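Local coordinates for protein flagellin (Burkholderia pseudomallei, PDB 4CFI) that is the subunit that probably polymerises into the flagellar filament used for swimming, and is a target of the immune response, at residues N67-Q79 and T87-A99. Residues are numbered along the deposited sequence; the frame is centred on the assembly and turned at random.
Sequences NILDGSAGTLSFQ and TVSVDLTQSMSAA
A water bridges L92 and the loop ahead of strand 74-79: it donates to L92 O (2.6 Å), accepts from A73 N, and donates weakly to I68 O. The loop ends in a type I turn, G71 to G74, at the open end of the beta hairpin of strands 74-79 and 87-92. Such a hairpin beside long helices is consistent with the D1 domain of flagellins.

The strands run antiparallel, their axes at 160°. L76 pairs with V90 and F78 with V88 through two backbone bonds each. The side chains of L76, F78, V88 and V90 lie on one face, where F78 and V90 touch helix 2-31, V88 and V90 helix 227-257. The F78 ring meets V90 with its edge, CE2 lying 4.0 Å from V90 CG2. F78 CG sits opposite its own carbonyl carbon (chi1 -55°), which also brings CD2 near V88 O. The L76 side chain crosses that of L92 at a slant, CD1 meeting CD1 at 3.9 Å. L92 is buried; its CB also packs on A73 CB.

The other face carries T75, S77, S89 and D91 and is exposed. In one of two S77 conformers, OG lies 3.3 Å from S89 OG, a long and doubtful hydrogen bond. T93 CG2 lies beside T75 OG1, the two side chains pointing the same way. D91 forms an Asx turn: OD1 takes both T93 N and T93 OG1, the hydroxyl on its syn lone pair.

Beyond the open end of the hairpin the two segments stay close. G71 CA comes within 3.3 Å of T93 O, and the positive phi of G71 suits a glycine. L69 CB touches M96 CG, and M96 N donates to L69 O over 2.9 Å, with an N-H...O angle of 164°.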
loop_
_atom_site.group_PDB
_atom_site.type_symbol
_atom_site.label_atom_id
_atom_site.label_comp_id
_atom_site.label_asym_id
_atom_site.label_seq_id
_atom_site.Cartn_x
_atom_site.Cartn_y
_atom_site.Cartn_z
ATOM N N ASN A 67 -7.123 4.823 -27.557
ATOM C CA ASN A 67 -6.844 4.326 -26.197
ATOM C C ASN A 67 -7.720 5.016 -25.164
ATOM O O ASN A 67 -7.964 6.226 -25.228
ATOM C CB ASN A 67 -5.376 4.540 -25.814
ATOM C CG ASN A 67 -4.477 3.402 -26.264
ATOM O OD1 ASN A 67 -4.901 2.507 -27.002
ATOM N ND2 ASN A 67 -3.232 3.426 -25.819
ATOM N N ILE A 68 -8.197 4.244 -24.191
ATOM C CA ILE A 68 -9.075 4.803 -23.148
ATOM C C ILE A 68 -8.601 4.557 -21.703
ATOM O O ILE A 68 -9.177 5.151 -20.790
ATOM C CB ILE A 68 -10.556 4.411 -23.325
ATOM C CG1 ILE A 68 -10.700 2.907 -23.313
ATOM C CG2 ILE A 68 -11.132 5.024 -24.609
ATOM C CD1 ILE A 68 -12.147 2.465 -23.393
ATOM N N LEU A 69 -7.568 3.722 -21.475
ATOM C CA LEU A 69 -7.117 3.437 -20.099
ATOM C C LEU A 69 -5.670 3.845 -19.816
ATOM O O LEU A 69 -5.138 3.492 -18.764
ATOM C CB LEU A 69 -7.322 1.962 -19.733
ATOM C CG LEU A 69 -8.756 1.479 -19.575
ATOM C CD1 LEU A 69 -8.780 0.010 -19.155
ATOM C CD2 LEU A 69 -9.533 2.345 -18.587
ATOM N N ASP A 70 -5.058 4.638 -20.691
ATOM C CA ASP A 70 -3.712 5.148 -20.448
ATOM C C ASP A 70 -3.685 6.635 -20.091
ATOM O O ASP A 70 -2.621 7.229 -20.095
ATOM C CB ASP A 70 -2.795 4.843 -21.646
ATOM C CG ASP A 70 -3.154 5.602 -22.888
ATOM O OD1 ASP A 70 -4.157 6.346 -22.867
ATOM O OD2 ASP A 70 -2.432 5.423 -23.905
ATOM N N GLY A 71 -4.841 7.205 -19.746
ATOM C CA GLY A 71 -4.959 8.619 -19.398
ATOM C C GLY A 71 -5.158 9.531 -20.599
ATOM O O GLY A 71 -5.556 10.695 -20.455
ATOM N N SER A 72 -4.945 9.011 -21.803
ATOM C CA SER A 72 -4.908 9.860 -22.989
ATOM C C SER A 72 -6.282 10.288 -23.499
ATOM O O SER A 72 -6.372 11.238 -24.288
ATOM C CB SER A 72 -4.102 9.207 -24.126
ATOM O OG SER A 72 -4.756 8.078 -24.669
ATOM N N ALA A 73 -7.345 9.618 -23.056
ATOM C CA ALA A 73 -8.703 9.971 -23.493
ATOM C C ALA A 73 -9.230 11.241 -22.824
ATOM O O ALA A 73 -10.140 11.885 -23.347
ATOM C CB ALA A 73 -9.665 8.810 -23.277
ATOM N N GLY A 74 -8.666 11.604 -21.676
ATOM C CA GLY A 74 -9.078 12.800 -20.956
ATOM C C GLY A 74 -10.467 12.672 -20.372
ATOM O O GLY A 74 -10.868 11.612 -19.902
ATOM N N THR A 75 -11.203 13.774 -20.386
ATOM C CA THR A 75 -12.591 13.787 -19.935
ATOM C C THR A 75 -13.489 13.790 -21.152
ATOM O O THR A 75 -13.378 14.676 -21.994
ATOM C CB THR A 75 -12.876 15.010 -19.038
ATOM O OG1 THR A 75 -11.975 14.981 -17.920
ATOM C CG2 THR A 75 -14.303 14.983 -18.529
ATOM N N LEU A 76 -14.363 12.790 -21.248
ATOM C CA LEU A 76 -15.326 12.691 -22.342
ATOM C C LEU A 76 -16.711 13.158 -21.894
ATOM O O LEU A 76 -17.082 12.985 -20.740
ATOM C CB LEU A 76 -15.404 11.247 -22.829
ATOM C CG LEU A 76 -14.086 10.577 -23.222
ATOM C CD1 LEU A 76 -14.338 9.143 -23.665
ATOM C CD2 LEU A 76 -13.388 11.373 -24.317
ATOM N N SER A 77 -17.464 13.756 -22.808
ATOM C CA SER A 77 -18.806 14.242 -22.499
ATOM C C SER A 77 -19.810 13.743 -23.530
ATOM O O SER A 77 -19.490 13.634 -24.716
ATOM C CB SER A 77 -18.809 15.771 -22.423
ATOM O OG SER A 77 -17.945 16.209 -21.390
ATOM N N PHE A 78 -21.010 13.411 -23.054
ATOM C CA PHE A 78 -22.098 12.876 -23.898
ATOM C C PHE A 78 -23.419 13.553 -23.598
ATOM O O PHE A 78 -23.742 13.781 -22.435
ATOM C CB PHE A 78 -22.247 11.380 -23.654
ATOM C CG PHE A 78 -20.974 10.626 -23.856
ATOM C CD1 PHE A 78 -20.590 10.204 -25.120
ATOM C CD2 PHE A 78 -20.121 10.404 -22.793
ATOM C CE1 PHE A 78 -19.395 9.537 -25.318
ATOM C CE2 PHE A 78 -18.918 9.743 -22.978
ATOM C CZ PHE A 78 -18.553 9.312 -24.248
ATOM N N GLN A 79 -24.175 13.863 -24.649
ATOM C CA GLN A 79 -25.479 14.506 -24.511
ATOM C C GLN A 79 -26.551 13.460 -24.153
ATOM O O GLN A 79 -26.717 12.473 -24.863
ATOM C CB GLN A 79 -25.835 15.254 -25.808
ATOM C CG GLN A 79 -27.106 16.108 -25.748
ATOM C CD GLN A 79 -26.941 17.406 -24.964
ATOM O OE1 GLN A 79 -25.849 17.987 -24.908
ATOM N NE2 GLN A 79 -28.034 17.877 -24.361
ATOM N N THR A 87 -25.545 16.845 -20.036
ATOM C CA THR A 87 -24.463 15.975 -20.454
ATOM C C THR A 87 -23.983 15.134 -19.290
ATOM O O THR A 87 -24.139 15.510 -18.135
ATOM C CB THR A 87 -23.270 16.783 -21.011
ATOM O OG1 THR A 87 -22.745 17.633 -19.989
ATOM C CG2 THR A 87 -23.695 17.631 -22.190
ATOM N N VAL A 88 -23.409 13.983 -19.626
ATOM C CA VAL A 88 -22.745 13.095 -18.680
ATOM C C VAL A 88 -21.272 13.128 -19.044
ATOM O O VAL A 88 -20.906 12.898 -20.200
ATOM C CB VAL A 88 -23.306 11.653 -18.773
ATOM C CG1 VAL A 88 -22.507 10.718 -17.887
ATOM C CG2 VAL A 88 -24.784 11.628 -18.393
ATOM N N SER A 89 -20.441 13.456 -18.061
ATOM C CA SER A 89 -19.006 13.522 -18.235
ATOM C C SER A 89 -18.366 12.305 -17.610
ATOM O O SER A 89 -18.801 11.823 -16.562
ATOM C CB SER A 89 -18.435 14.786 -17.594
ATOM O OG SER A 89 -18.916 15.933 -18.266
ATOM N N VAL A 90 -17.311 11.835 -18.261
ATOM C CA VAL A 90 -16.576 10.667 -17.822
ATOM C C VAL A 90 -15.088 11.024 -17.738
ATOM O O VAL A 90 -14.451 11.334 -18.751
ATOM C CB VAL A 90 -16.792 9.502 -18.806
ATOM C CG1 VAL A 90 -16.141 8.227 -18.285
ATOM C CG2 VAL A 90 -18.281 9.282 -19.050
ATOM N N ASP A 91 -14.549 10.981 -16.523
ATOM C CA ASP A 91 -13.146 11.298 -16.268
ATOM C C ASP A 91 -12.234 10.078 -16.483
ATOM O O ASP A 91 -12.118 9.220 -15.602
ATOM C CB ASP A 91 -12.985 11.833 -14.837
ATOM C CG ASP A 91 -11.559 12.233 -14.517
ATOM O OD1 ASP A 91 -10.650 11.871 -15.292
ATOM O OD2 ASP A 91 -11.351 12.914 -13.489
ATOM N N LEU A 92 -11.577 10.039 -17.645
ATOM C CA LEU A 92 -10.603 8.999 -18.000
ATOM C C LEU A 92 -9.189 9.582 -18.092
ATOM O O LEU A 92 -8.382 9.201 -18.957
ATOM C CB LEU A 92 -10.977 8.358 -19.333
ATOM C CG LEU A 92 -12.321 7.631 -19.348
ATOM C CD1 LEU A 92 -12.644 7.192 -20.767
ATOM C CD2 LEU A 92 -12.319 6.451 -18.386
ATOM N N THR A 93 -8.874 10.480 -17.172
ATOM C CA THR A 93 -7.579 11.148 -17.172
ATOM C C THR A 93 -6.446 10.350 -16.504
ATOM O O THR A 93 -5.278 10.634 -16.752
ATOM C CB THR A 93 -7.658 12.516 -16.469
ATOM O OG1 THR A 93 -8.053 12.336 -15.103
ATOM C CG2 THR A 93 -8.665 13.432 -17.162
ATOM N N GLN A 94 -6.801 9.386 -15.649
ATOM C CA GLN A 94 -5.812 8.575 -14.916
ATOM C C GLN A 94 -5.392 7.324 -15.688
ATOM O O GLN A 94 -6.233 6.516 -16.106
ATOM C CB GLN A 94 -6.346 8.165 -13.536
ATOM C CG GLN A 94 -5.799 6.832 -13.022
ATOM C CD GLN A 94 -4.862 6.926 -11.814
ATOM O OE1 GLN A 94 -5.259 7.428 -10.754
ATOM N NE2 GLN A 94 -3.629 6.389 -11.954
ATOM N N SER A 95 -4.081 7.181 -15.871
ATOM C CA SER A 95 -3.500 6.007 -16.493
ATOM C C SER A 95 -3.558 4.809 -15.562
ATOM O O SER A 95 -3.301 4.911 -14.353
ATOM C CB SER A 95 -2.029 6.283 -16.805
ATOM O OG SER A 95 -1.400 5.170 -17.390
ATOM N N MET A 96 -3.887 3.679 -16.165
ATOM C CA MET A 96 -3.853 2.405 -15.490
ATOM C C MET A 96 -2.563 1.638 -15.761
ATOM O O MET A 96 -2.464 0.451 -15.419
ATOM C CB MET A 96 -5.053 1.575 -15.940
ATOM C CG MET A 96 -6.406 2.141 -15.519
ATOM S SD MET A 96 -6.641 2.185 -13.721
ATOM C CE MET A 96 -6.381 3.916 -13.419
ATOM N N SER A 97 -1.558 2.285 -16.347
ATOM C CA SER A 97 -0.283 1.613 -16.568
ATOM C C SER A 97 0.368 1.256 -15.231
ATOM O O SER A 97 0.108 1.881 -14.200
ATOM C CB SER A 97 0.646 2.466 -17.447
ATOM O OG SER A 97 1.209 3.552 -16.742
ATOM N N ALA A 98 1.213 0.232 -15.239
ATOM C CA ALA A 98 1.814 -0.252 -14.000
ATOM C C ALA A 98 2.619 0.811 -13.242
ATOM O O ALA A 98 2.702 0.771 -12.013
ATOM C CB ALA A 98 2.682 -1.460 -14.284
ATOM N N ALA A 99 3.200 1.767 -13.960
ATOM C CA ALA A 99 3.992 2.827 -13.339
ATOM C C ALA A 99 3.152 3.860 -12.599
ATOM O O ALA A 99 3.705 4.664 -11.844
ATOM C CB ALA A 99 4.849 3.511 -14.394
HETATM O O HOH W 1 -7.688 7.557 -20.838
#